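Local coordinates for leucine-rich repeat protein TpLRR (Treponema pallidum, PDB 6MLX) that is of unknown function but, as a secreted, periplasmic leucine-rich repeat protein of the BspA type, may offer its repeat surface to a binding partner, at residues Gly126-Val131 against Gly143-Cys148; Ala149-Val154 against Arg172-Leu177; Leu167-Arg172 against Val190-Tyr195; Val184-Gly189 against Leu208-Glu213. One frame throughout, in Å; residues are numbered along the deposited sequence.

Contact 1: residues Gly126-Val131 against Gly143-Cys148; sequences GSLVDV and GAFRDC
Phe145 reaches across the interior of the leucine-rich repeat solenoid to Leu128 and Val131, and with Cys148 these residues make most of the contact. The ring of Phe145 is swung inward by a first torsion that sets CG anti to its own carbonyl carbon (chi1 -58°). Its CE1 and CZ do the touching, with one methyl of Val131 near each: CZ lies 4.0 Å from CG2 of Val131, and CE1 of the same ring lies 4.0 Å from the other methyl, CG1. Val131 and Phe145 approach from opposite directions, the valine from the strand 130-132 and the phenylalanine from the loop that follows strand 139-140. Leu128 comes to another part of the ring, its CD2 near the ring plane at the edge and 4.4 Å from CD1 of Phe145. That methyl is shared with Cys148, whose SG stands 4.5 Å from CD2 of Leu128 as a thiol among apolar groups. At the outer end of the contact the backbones close in, Gly126 and Cys148 having their CA atoms 4.8 Å apart, and CA of Gly126 comes to 4.5 Å of the carbonyl O of Asp147. The 143-148 loop is folded by a type I turn from Gly143 to Arg146 and a type II turn from Phe145 to Cys148. Leu151 and Leu167 of following loops also pack on Phe145. The side chains that meet offer apolar carbons and one sulfur, at 4.0 Å or more, so the two walls are held together by packing in a buried interior rather than by directional bonds.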
loop_
_atom_site.group_PDB
_atom_site.type_symbol
_atom_site.label_atom_id
_atom_site.label_comp_id
_atom_site.label_asym_id
_atom_site.label_seq_id
_atom_site.Cartn_x
_atom_site.Cartn_y
_atom_site.Cartn_z
ATOM N N GLY A 126 -4.473 4.312 9.942
ATOM C CA GLY A 126 -5.145 3.949 11.167
ATOM C C GLY A 126 -6.561 3.432 11.005
ATOM O O GLY A 126 -7.156 3.018 12.003
ATOM N N SER A 127 -7.126 3.466 9.799
ATOM C CA SER A 127 -8.465 2.937 9.579
ATOM C C SER A 127 -8.472 1.614 8.832
ATOM O O SER A 127 -9.542 1.007 8.684
ATOM C CB SER A 127 -9.329 3.944 8.798
ATOM O OG SER A 127 -9.569 5.117 9.549
ATOM N N LEU A 128 -7.327 1.166 8.348
ATOM C CA LEU A 128 -7.273 -0.017 7.502
ATOM C C LEU A 128 -7.575 -1.262 8.333
ATOM O O LEU A 128 -6.944 -1.497 9.365
ATOM C CB LEU A 128 -5.898 -0.099 6.844
ATOM C CG LEU A 128 -5.573 -1.119 5.750
ATOM C CD1 LEU A 128 -6.510 -0.987 4.568
ATOM C CD2 LEU A 128 -4.118 -0.904 5.314
ATOM N N VAL A 129 -8.551 -2.052 7.890
ATOM C CA VAL A 129 -9.087 -3.169 8.667
ATOM C C VAL A 129 -8.601 -4.518 8.127
ATOM O O VAL A 129 -8.011 -5.306 8.861
ATOM C CB VAL A 129 -10.633 -3.123 8.736
ATOM C CG1 VAL A 129 -11.138 -4.340 9.453
ATOM C CG2 VAL A 129 -11.080 -1.846 9.443
ATOM N N ASP A 130 -8.919 -4.828 6.876
ATOM C CA ASP A 130 -8.534 -6.093 6.261
ATOM C C ASP A 130 -7.568 -5.803 5.123
ATOM O O ASP A 130 -7.738 -4.818 4.398
ATOM C CB ASP A 130 -9.744 -6.874 5.701
ATOM C CG ASP A 130 -10.691 -7.398 6.783
ATOM O OD1 ASP A 130 -10.265 -7.631 7.927
ATOM O OD2 ASP A 130 -11.881 -7.618 6.456
ATOM N N VAL A 131 -6.553 -6.655 4.965
ATOM C CA VAL A 131 -5.745 -6.644 3.747
ATOM C C VAL A 131 -5.498 -8.076 3.299
ATOM O O VAL A 131 -5.237 -8.977 4.107
ATOM C CB VAL A 131 -4.411 -5.856 3.866
ATOM C CG1 VAL A 131 -4.223 -5.257 5.217
ATOM C CG2 VAL A 131 -3.193 -6.697 3.443
ATOM N N GLY A 143 8.229 -2.304 7.889
ATOM C CA GLY A 143 7.232 -1.367 8.374
ATOM C C GLY A 143 6.031 -1.140 7.474
ATOM O O GLY A 143 5.323 -0.139 7.645
ATOM N N ALA A 144 5.770 -2.049 6.525
ATOM C CA ALA A 144 4.732 -1.809 5.527
ATOM C C ALA A 144 3.373 -1.536 6.165
ATOM O O ALA A 144 2.591 -0.749 5.629
ATOM C CB ALA A 144 4.632 -2.991 4.566
ATOM N N PHE A 145 3.079 -2.163 7.300
ATOM C CA PHE A 145 1.833 -1.913 8.013
ATOM C C PHE A 145 2.088 -1.371 9.419
ATOM O O PHE A 145 1.318 -1.633 10.347
ATOM C CB PHE A 145 0.984 -3.181 8.037
ATOM C CG PHE A 145 0.673 -3.690 6.671
ATOM C CD1 PHE A 145 -0.344 -3.109 5.921
ATOM C CD2 PHE A 145 1.432 -4.710 6.106
ATOM C CE1 PHE A 145 -0.627 -3.560 4.639
ATOM C CE2 PHE A 145 1.161 -5.165 4.823
ATOM C CZ PHE A 145 0.130 -4.589 4.092
ATOM N N ARG A 146 3.166 -0.595 9.570
ATOM C CA ARG A 146 3.493 0.027 10.850
ATOM C C ARG A 146 2.345 0.913 11.323
ATOM O O ARG A 146 1.796 1.699 10.551
ATOM C CB ARG A 146 4.776 0.856 10.703
ATOM C CG ARG A 146 5.289 1.501 11.993
ATOM C CD ARG A 146 6.467 2.471 11.703
ATOM N NE ARG A 146 7.462 1.898 10.795
ATOM C CZ ARG A 146 8.337 0.956 11.152
ATOM N NH1 ARG A 146 8.325 0.481 12.387
ATOM N NH2 ARG A 146 9.219 0.479 10.276
ATOM N N ASP A 147 1.961 0.755 12.588
ATOM C CA ASP A 147 0.953 1.610 13.220
ATOM C C ASP A 147 -0.393 1.580 12.500
ATOM O O ASP A 147 -1.117 2.585 12.487
ATOM C CB ASP A 147 1.436 3.056 13.318
ATOM C CG ASP A 147 2.742 3.166 14.012
ATOM O OD1 ASP A 147 2.908 2.506 15.053
ATOM O OD2 ASP A 147 3.610 3.886 13.498
ATOM N N CYS A 148 -0.743 0.448 11.891
ATOM C CA CYS A 148 -2.105 0.241 11.400
ATOM C C CYS A 148 -2.928 -0.270 12.583
ATOM O O CYS A 148 -3.130 -1.469 12.786
ATOM C CB CYS A 148 -2.107 -0.708 10.209
ATOM S SG CYS A 148 -1.368 0.054 8.708
#

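Contact 2: residues Ala149-Val154 against Arg172-Leu177; sequences AELASV and RNLVEL
Ala149-Val154 and Arg172-Leu177 are equivalent stretches of successive leucine-rich repeats, stacked in parallel; Ser153 pairs with Glu176 and Val154 with Leu177 in a short parallel sheet. Backbone bonds tie the coils. Ala152 O takes two N-H groups, from Val175 N at 3.0 Å and from Glu176 N at 3.2 Å; Val154 N then gives a 3.0 Å bond to Glu176 O. CA-H...O contacts, such as Ala152 CA to Asn173 O, fill in beside them. Among polar side chains, Asn173 ND2 reaches back 2.8 Å to Ala149 O and meets it in the carbonyl plane, while its OD1 is held by Arg196 of the next coil. The guanidinium of Arg172 lays one face on CB of Ala149, which sits toward the rim of the group; a chi1 of 44° sets CG between the backbone N and carbonyl carbon, from where the extended chain runs back toward Ala149. Apolar contacts lie on the inner side: Leu174 CD1 packs 4.2 Å from Val154 CG2 and also against Leu151, and Leu177 CD1 meets Val154 CB. On the other face of the sheet, where Ser153 and Glu176 project, a short 2.5 Å bond runs from Ser153 OG to Glu176 OE1, which accepts on its anti lone pair, away from the other oxygen.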
loop_
_atom_site.group_PDB
_atom_site.type_symbol
_atom_site.label_atom_id
_atom_site.label_comp_id
_atom_site.label_asym_id
_atom_site.label_seq_id
_atom_site.Cartn_x
_atom_site.Cartn_y
_atom_site.Cartn_z
ATOM N N ALA A 149 -3.391 0.678 13.400
ATOM C CA ALA A 149 -3.955 0.321 14.698
ATOM C C ALA A 149 -5.297 -0.392 14.583
ATOM O O ALA A 149 -5.721 -1.035 15.549
ATOM C CB ALA A 149 -4.098 1.567 15.575
ATOM N N GLU A 150 -5.974 -0.299 13.445
ATOM C CA GLU A 150 -7.240 -0.994 13.265
ATOM C C GLU A 150 -7.123 -2.253 12.408
ATOM O O GLU A 150 -8.131 -2.952 12.212
ATOM C CB GLU A 150 -8.280 -0.039 12.675
ATOM C CG GLU A 150 -8.729 1.065 13.662
ATOM C CD GLU A 150 -9.518 0.556 14.860
ATOM O OE1 GLU A 150 -10.017 -0.592 14.835
ATOM O OE2 GLU A 150 -9.631 1.308 15.855
ATOM N N LEU A 151 -5.923 -2.556 11.907
ATOM C CA LEU A 151 -5.663 -3.739 11.099
ATOM C C LEU A 151 -5.964 -5.016 11.870
ATOM O O LEU A 151 -5.242 -5.353 12.811
ATOM C CB LEU A 151 -4.207 -3.745 10.637
ATOM C CG LEU A 151 -3.771 -4.906 9.749
ATOM C CD1 LEU A 151 -4.704 -5.003 8.553
ATOM C CD2 LEU A 151 -2.336 -4.691 9.318
ATOM N N ALA A 152 -7.013 -5.737 11.471
ATOM C CA ALA A 152 -7.442 -6.942 12.164
ATOM C C ALA A 152 -6.990 -8.228 11.479
ATOM O O ALA A 152 -6.749 -9.227 12.159
ATOM C CB ALA A 152 -8.972 -6.955 12.302
ATOM N N SER A 153 -6.857 -8.220 10.157
ATOM C CA SER A 153 -6.665 -9.439 9.384
ATOM C C SER A 153 -5.755 -9.170 8.196
ATOM O O SER A 153 -6.015 -8.254 7.412
ATOM C CB SER A 153 -8.012 -9.981 8.880
ATOM O OG SER A 153 -7.818 -11.140 8.095
ATOM N N VAL A 154 -4.716 -9.987 8.050
ATOM C CA VAL A 154 -3.798 -9.923 6.918
ATOM C C VAL A 154 -3.633 -11.326 6.357
ATOM O O VAL A 154 -3.286 -12.256 7.097
ATOM C CB VAL A 154 -2.415 -9.363 7.312
ATOM C CG1 VAL A 154 -1.445 -9.480 6.132
ATOM C CG2 VAL A 154 -2.525 -7.925 7.766
ATOM N N ARG A 172 -1.971 -3.165 17.006
ATOM C CA ARG A 172 -2.496 -3.644 18.272
ATOM C C ARG A 172 -3.830 -4.369 18.142
ATOM O O ARG A 172 -4.256 -4.997 19.113
ATOM C CB ARG A 172 -2.628 -2.483 19.250
ATOM C CG ARG A 172 -3.227 -1.230 18.682
ATOM C CD ARG A 172 -3.481 -0.235 19.812
ATOM N NE ARG A 172 -3.831 1.096 19.322
ATOM C CZ ARG A 172 -5.071 1.468 19.034
ATOM N NH1 ARG A 172 -6.068 0.607 19.173
ATOM N NH2 ARG A 172 -5.321 2.694 18.607
ATOM N N ASN A 173 -4.492 -4.321 16.984
ATOM C CA ASN A 173 -5.734 -5.064 16.794
ATOM C C ASN A 173 -5.575 -6.265 15.868
ATOM O O ASN A 173 -6.579 -6.890 15.499
ATOM C CB ASN A 173 -6.826 -4.134 16.276
ATOM C CG ASN A 173 -7.565 -3.450 17.398
ATOM O OD1 ASN A 173 -8.050 -4.106 18.322
ATOM N ND2 ASN A 173 -7.636 -2.125 17.342
ATOM N N LEU A 174 -4.343 -6.613 15.502
ATOM C CA LEU A 174 -4.108 -7.710 14.575
ATOM C C LEU A 174 -4.385 -9.040 15.263
ATOM O O LEU A 174 -3.787 -9.351 16.294
ATOM C CB LEU A 174 -2.672 -7.656 14.064
ATOM C CG LEU A 174 -2.284 -8.752 13.074
ATOM C CD1 LEU A 174 -3.205 -8.713 11.844
ATOM C CD2 LEU A 174 -0.832 -8.603 12.666
ATOM N N VAL A 175 -5.306 -9.831 14.705
ATOM C CA VAL A 175 -5.630 -11.121 15.293
ATOM C C VAL A 175 -5.540 -12.278 14.312
ATOM O O VAL A 175 -5.502 -13.442 14.744
ATOM C CB VAL A 175 -7.030 -11.098 15.958
ATOM C CG1 VAL A 175 -7.117 -10.005 17.011
ATOM C CG2 VAL A 175 -8.084 -10.891 14.929
ATOM N N GLU A 176 -5.495 -12.037 13.009
ATOM C CA GLU A 176 -5.535 -13.097 12.010
ATOM C C GLU A 176 -4.439 -12.866 10.984
ATOM O O GLU A 176 -4.325 -11.776 10.416
ATOM C CB GLU A 176 -6.897 -13.160 11.319
ATOM C CG GLU A 176 -7.016 -14.245 10.275
ATOM C CD GLU A 176 -8.400 -14.275 9.642
ATOM O OE1 GLU A 176 -8.767 -13.338 8.907
ATOM O OE2 GLU A 176 -9.143 -15.220 9.905
ATOM N N LEU A 177 -3.643 -13.905 10.748
ATOM C CA LEU A 177 -2.527 -13.865 9.811
ATOM C C LEU A 177 -2.674 -15.109 8.943
ATOM O O LEU A 177 -2.236 -16.196 9.325
ATOM C CB LEU A 177 -1.203 -13.821 10.545
ATOM C CG LEU A 177 0.041 -13.632 9.690
ATOM C CD1 LEU A 177 -0.078 -12.355 8.893
ATOM C CD2 LEU A 177 1.283 -13.607 10.570
#

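Contact 3: residues Leu167-Arg172 against Val190-Tyr195; sequences LFEGCR and VFVGCY
Leu167-Arg172 and Val190-Tyr195 run alongside each other as matching loops, CA to CA 4.5 Å at Gly170 and Gly193, each folded by a type II turn (Phe168 to Cys171, Phe191 to Cys194). Two backbone bonds join them: Phe168 N to Val190 O at 3.0 Å and Gly170 N to Val192 O at 2.8 Å. Gly170 and Gly193, both with positive phi, sit at the same place in the two turns, where the backbones come close. Phe168 and Phe191 lie side by side and point the same way into the core, each with CG anti to its carbonyl carbon (chi1 -59° and -62°). Their planes are only 15° apart but slid past one another, with centroids 5.8 Å apart, so the rings hardly overlap and touch at CD2 of Phe168 and CE1 of Phe191, 3.6 Å. Phe145, Phe168 and Phe191 recur at the same place in three consecutive coils, an aromatic ladder inside the leucine-rich repeat solenoid. One face of each ring of the pair is covered by the residue before it: Leu167 CG sits over the centre of the Phe168 ring, and Val190 CG1 over that of Phe191. That same CG1 of Val190 comes 4.2 Å from CD2 of Phe168, and so lies against both rings. Cys171 and Cys194 repeat in the same way, CB of Cys171 standing 4.0 Å from SG of Cys194. Toward the outside, Glu169 and Val192 lie side by side and point the same way, CG of Glu169 touching CG1 of Val192, while the carboxylate of Glu169 forms a salt bridge with Arg146 of the preceding coil.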
loop_
_atom_site.group_PDB
_atom_site.type_symbol
_atom_site.label_atom_id
_atom_site.label_comp_id
_atom_site.label_asym_id
_atom_site.label_seq_id
_atom_site.Cartn_x
_atom_site.Cartn_y
_atom_site.Cartn_z
ATOM N N LEU A 167 7.324 -5.204 10.336
ATOM C CA LEU A 167 6.244 -5.257 9.349
ATOM C C LEU A 167 4.891 -4.923 9.979
ATOM O O LEU A 167 4.132 -4.120 9.439
ATOM C CB LEU A 167 6.204 -6.632 8.675
ATOM C CG LEU A 167 5.108 -6.853 7.626
ATOM C CD1 LEU A 167 5.251 -5.864 6.484
ATOM C CD2 LEU A 167 5.161 -8.265 7.110
ATOM N N PHE A 168 4.589 -5.507 11.138
ATOM C CA PHE A 168 3.319 -5.275 11.826
ATOM C C PHE A 168 3.502 -4.543 13.158
ATOM O O PHE A 168 2.691 -4.696 14.078
ATOM C CB PHE A 168 2.578 -6.597 12.045
ATOM C CG PHE A 168 2.264 -7.333 10.774
ATOM C CD1 PHE A 168 1.349 -6.810 9.860
ATOM C CD2 PHE A 168 2.881 -8.544 10.488
ATOM C CE1 PHE A 168 1.054 -7.490 8.690
ATOM C CE2 PHE A 168 2.593 -9.230 9.309
ATOM C CZ PHE A 168 1.689 -8.694 8.408
ATOM N N GLU A 169 4.561 -3.744 13.276
ATOM C CA GLU A 169 4.802 -2.995 14.501
ATOM C C GLU A 169 3.652 -2.035 14.793
ATOM O O GLU A 169 3.237 -1.251 13.934
ATOM C CB GLU A 169 6.127 -2.235 14.390
ATOM C CG GLU A 169 6.477 -1.433 15.620
ATOM C CD GLU A 169 7.755 -0.637 15.435
ATOM O OE1 GLU A 169 8.792 -1.210 15.025
ATOM O OE2 GLU A 169 7.696 0.589 15.643
ATOM N N GLY A 170 3.134 -2.102 16.015
ATOM C CA GLY A 170 2.047 -1.234 16.410
ATOM C C GLY A 170 0.675 -1.648 15.923
ATOM O O GLY A 170 -0.259 -0.848 16.016
ATOM N N CYS A 171 0.524 -2.868 15.394
ATOM C CA CYS A 171 -0.778 -3.355 14.932
ATOM C C CYS A 171 -1.467 -4.014 16.118
ATOM O O CYS A 171 -1.553 -5.233 16.247
ATOM C CB CYS A 171 -0.617 -4.306 13.752
ATOM S SG CYS A 171 -0.015 -3.482 12.247
ATOM N N ARG A 172 -1.971 -3.165 17.006
ATOM C CA ARG A 172 -2.496 -3.644 18.272
ATOM C C ARG A 172 -3.830 -4.369 18.142
ATOM O O ARG A 172 -4.256 -4.997 19.113
ATOM C CB ARG A 172 -2.628 -2.483 19.250
ATOM C CG ARG A 172 -3.227 -1.230 18.682
ATOM C CD ARG A 172 -3.481 -0.235 19.812
ATOM N NE ARG A 172 -3.831 1.096 19.322
ATOM C CZ ARG A 172 -5.071 1.468 19.034
ATOM N NH1 ARG A 172 -6.068 0.607 19.173
ATOM N NH2 ARG A 172 -5.321 2.694 18.607
ATOM N N VAL A 190 9.146 -7.865 14.229
ATOM C CA VAL A 190 8.028 -8.001 13.290
ATOM C C VAL A 190 6.696 -7.676 13.972
ATOM O O VAL A 190 5.886 -6.901 13.450
ATOM C CB VAL A 190 8.015 -9.412 12.676
ATOM C CG1 VAL A 190 6.734 -9.641 11.906
ATOM C CG2 VAL A 190 9.238 -9.615 11.763
ATOM N N PHE A 191 6.460 -8.259 15.157
ATOM C CA PHE A 191 5.161 -8.214 15.823
ATOM C C PHE A 191 5.164 -7.368 17.098
ATOM O O PHE A 191 4.298 -7.563 17.963
ATOM C CB PHE A 191 4.680 -9.628 16.154
ATOM C CG PHE A 191 4.473 -10.502 14.953
ATOM C CD1 PHE A 191 3.381 -10.312 14.118
ATOM C CD2 PHE A 191 5.359 -11.524 14.661
ATOM C CE1 PHE A 191 3.174 -11.119 13.014
ATOM C CE2 PHE A 191 5.155 -12.345 13.549
ATOM C CZ PHE A 191 4.062 -12.141 12.730
ATOM N N VAL A 192 6.109 -6.429 17.226
ATOM C CA VAL A 192 6.118 -5.507 18.359
ATOM C C VAL A 192 4.796 -4.747 18.428
ATOM O O VAL A 192 4.306 -4.223 17.421
ATOM C CB VAL A 192 7.312 -4.542 18.246
ATOM C CG1 VAL A 192 7.140 -3.354 19.173
ATOM C CG2 VAL A 192 8.632 -5.273 18.532
ATOM N N GLY A 193 4.219 -4.675 19.630
ATOM C CA GLY A 193 2.973 -3.970 19.854
ATOM C C GLY A 193 1.720 -4.700 19.420
ATOM O O GLY A 193 0.632 -4.121 19.504
ATOM N N CYS A 194 1.827 -5.948 18.960
ATOM C CA CYS A 194 0.669 -6.708 18.479
ATOM C C CYS A 194 0.018 -7.426 19.657
ATOM O O CYS A 194 0.116 -8.643 19.821
ATOM C CB CYS A 194 1.084 -7.677 17.379
ATOM S SG CYS A 194 1.577 -6.859 15.828
ATOM N N TYR A 195 -0.697 -6.643 20.472
ATOM C CA TYR A 195 -1.216 -7.140 21.744
ATOM C C TYR A 195 -2.302 -8.191 21.586
ATOM O O TYR A 195 -2.502 -8.993 22.505
ATOM C CB TYR A 195 -1.742 -5.972 22.594
ATOM C CG TYR A 195 -0.603 -5.218 23.238
ATOM C CD1 TYR A 195 -0.004 -5.709 24.400
ATOM C CD2 TYR A 195 -0.094 -4.058 22.672
ATOM C CE1 TYR A 195 1.060 -5.052 24.984
ATOM C CE2 TYR A 195 0.981 -3.393 23.250
ATOM C CZ TYR A 195 1.545 -3.896 24.416
ATOM O OH TYR A 195 2.613 -3.258 25.019
#

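Contact 4: residues Val184-Gly189 against Leu208-Glu213; sequences VSFGVG and LGYKGE
Phe186, on strand 185-186 near the C-terminal end of the leucine-rich repeat solenoid, packs against Tyr210 in the segment after helix 199-207, a helix that probably caps that end. The two side chains cross at about a right angle. Phe186 holds CG anti to its carbonyl carbon (chi1 -59°), which turns the ring toward the 208-213 segment, against Leu208 and Tyr210. The backbone sets CB of Tyr210 over the centre of the Phe186 ring, a CH-pi contact of 3.8 Å almost on the ring normal. A chi1 of -176° then directs the tyrosine ring from there, so that its edge, at CD1, lies 3.7 Å from CB of Phe186; the rings form an offset edge-to-face pair with planes at 61°. Leu208 comes from another side; its CB touches CE1 of Phe186, its carbonyl O lies in plane at the ring edge, and its CD1 meets CG1 of Val184. Gly209, in a Schellman motif closing the helix, lets the chain turn between Leu208 and Tyr210. Two waters bridge the backbones: one donates to both Val184 O and Leu208 O, the other accepts from Val184 N and donates to Leu208 O. At the far end of its ring, Tyr210 OH comes 3.6 Å from Gly189 C and donates a 2.9 Å hydrogen bond to Glu213 O from above the carbonyl plane.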
loop_
_atom_site.group_PDB
_atom_site.type_symbol
_atom_site.label_atom_id
_atom_site.label_comp_id
_atom_site.label_asym_id
_atom_site.label_seq_id
_atom_site.Cartn_x
_atom_site.Cartn_y
_atom_site.Cartn_z
ATOM N N VAL A 184 9.638 -19.638 7.119
ATOM C CA VAL A 184 9.754 -18.218 6.817
ATOM C C VAL A 184 10.836 -17.657 7.728
ATOM O O VAL A 184 11.145 -18.237 8.773
ATOM C CB VAL A 184 8.387 -17.508 7.009
ATOM C CG1 VAL A 184 8.069 -17.385 8.501
ATOM C CG2 VAL A 184 8.347 -16.146 6.307
ATOM N N SER A 185 11.445 -16.547 7.311
ATOM C CA SER A 185 12.441 -15.837 8.103
ATOM C C SER A 185 11.849 -14.545 8.642
ATOM O O SER A 185 11.042 -13.892 7.982
ATOM C CB SER A 185 13.683 -15.500 7.274
ATOM O OG SER A 185 14.342 -16.674 6.851
ATOM N N PHE A 186 12.285 -14.157 9.830
ATOM C CA PHE A 186 11.744 -12.983 10.491
ATOM C C PHE A 186 12.804 -11.900 10.619
ATOM O O PHE A 186 13.915 -12.156 11.086
ATOM C CB PHE A 186 11.187 -13.340 11.869
ATOM C CG PHE A 186 10.084 -14.372 11.836
ATOM C CD1 PHE A 186 10.373 -15.717 11.944
ATOM C CD2 PHE A 186 8.759 -13.989 11.719
ATOM C CE1 PHE A 186 9.359 -16.671 11.930
ATOM C CE2 PHE A 186 7.739 -14.935 11.702
ATOM C CZ PHE A 186 8.040 -16.274 11.820
ATOM N N GLY A 187 12.452 -10.692 10.203
ATOM C CA GLY A 187 13.220 -9.528 10.561
ATOM C C GLY A 187 13.024 -9.185 12.029
ATOM O O GLY A 187 12.414 -9.915 12.810
ATOM N N VAL A 188 13.550 -8.024 12.394
ATOM C CA VAL A 188 13.587 -7.583 13.787
ATOM C C VAL A 188 12.259 -6.929 14.159
ATOM O O VAL A 188 11.740 -6.082 13.423
ATOM C CB VAL A 188 14.763 -6.615 14.007
ATOM C CG1 VAL A 188 14.697 -5.974 15.396
ATOM C CG2 VAL A 188 16.099 -7.349 13.800
ATOM N N GLY A 189 11.721 -7.311 15.313
ATOM C CA GLY A 189 10.532 -6.667 15.846
ATOM C C GLY A 189 9.317 -6.747 14.947
ATOM O O GLY A 189 8.532 -5.795 14.898
ATOM N N LEU A 208 7.768 -21.313 14.017
ATOM C CA LEU A 208 8.502 -20.945 12.807
ATOM C C LEU A 208 9.843 -20.275 13.099
ATOM O O LEU A 208 10.622 -20.062 12.159
ATOM C CB LEU A 208 7.645 -20.029 11.920
ATOM C CG LEU A 208 6.434 -20.672 11.231
ATOM C CD1 LEU A 208 5.488 -19.595 10.731
ATOM C CD2 LEU A 208 6.834 -21.598 10.083
ATOM N N GLY A 209 10.133 -19.925 14.349
ATOM C CA GLY A 209 11.441 -19.429 14.721
ATOM C C GLY A 209 11.535 -17.964 15.099
ATOM O O GLY A 209 12.651 -17.453 15.240
ATOM N N TYR A 210 10.415 -17.266 15.255
ATOM C CA TYR A 210 10.466 -15.882 15.702
ATOM C C TYR A 210 10.977 -15.829 17.133
ATOM O O TYR A 210 10.514 -16.591 17.989
ATOM C CB TYR A 210 9.077 -15.252 15.605
ATOM C CG TYR A 210 8.984 -13.780 15.954
ATOM C CD1 TYR A 210 9.578 -12.805 15.152
ATOM C CD2 TYR A 210 8.261 -13.362 17.058
ATOM C CE1 TYR A 210 9.468 -11.452 15.462
ATOM C CE2 TYR A 210 8.152 -12.027 17.378
ATOM C CZ TYR A 210 8.747 -11.068 16.575
ATOM O OH TYR A 210 8.613 -9.733 16.909
ATOM N N LYS A 211 11.952 -14.952 17.382
ATOM C CA LYS A 211 12.478 -14.726 18.724
ATOM C C LYS A 211 12.254 -13.295 19.192
ATOM O O LYS A 211 12.755 -12.924 20.262
ATOM C CB LYS A 211 13.979 -15.036 18.815
ATOM C CG LYS A 211 14.531 -16.014 17.807
ATOM C CD LYS A 211 14.265 -17.467 18.191
ATOM C CE LYS A 211 14.892 -18.400 17.148
ATOM N NZ LYS A 211 14.354 -19.795 17.219
ATOM N N GLY A 212 11.538 -12.476 18.424
ATOM C CA GLY A 212 11.315 -11.092 18.795
ATOM C C GLY A 212 10.169 -10.940 19.778
ATOM O O GLY A 212 9.634 -11.907 20.322
ATOM N N GLU A 213 9.764 -9.690 19.975
ATOM C CA GLU A 213 8.734 -9.372 20.958
ATOM C C GLU A 213 7.345 -9.355 20.328
ATOM O O GLU A 213 7.150 -8.827 19.230
ATOM C CB GLU A 213 9.012 -8.014 21.614
ATOM C CG GLU A 213 10.323 -7.974 22.386
ATOM C CD GLU A 213 10.517 -9.232 23.220
ATOM O OE1 GLU A 213 11.552 -9.933 23.027
ATOM O OE2 GLU A 213 9.615 -9.545 24.039
HETATM O O HOH W 1 12.810 -18.382 11.192
HETATM O O HOH W 2 10.714 -21.151 9.430
#

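How the contacts relate
All four contacts belong to one solenoid, but they join different parts of it. Contact 1 is the buried one, spanning the interior between two walls mainly by apolar packing. Contacts 2 and 3 instead run from coil to coil, share Arg172 and are held largely by backbone bonds; contact 2 pairs strands and has charged groups at its surface, whereas contact 3 stacks turns and sends phenylalanines inward, where Phe168 packs on Val154 and Leu174. Strands 130-132 and 153-155 link contacts 1 and 2 in one sheet. Contact 4, farthest from the chain centre, relies on aromatic packing and waters, and meets contact 3 where Tyr210 OH reaches Phe191 N.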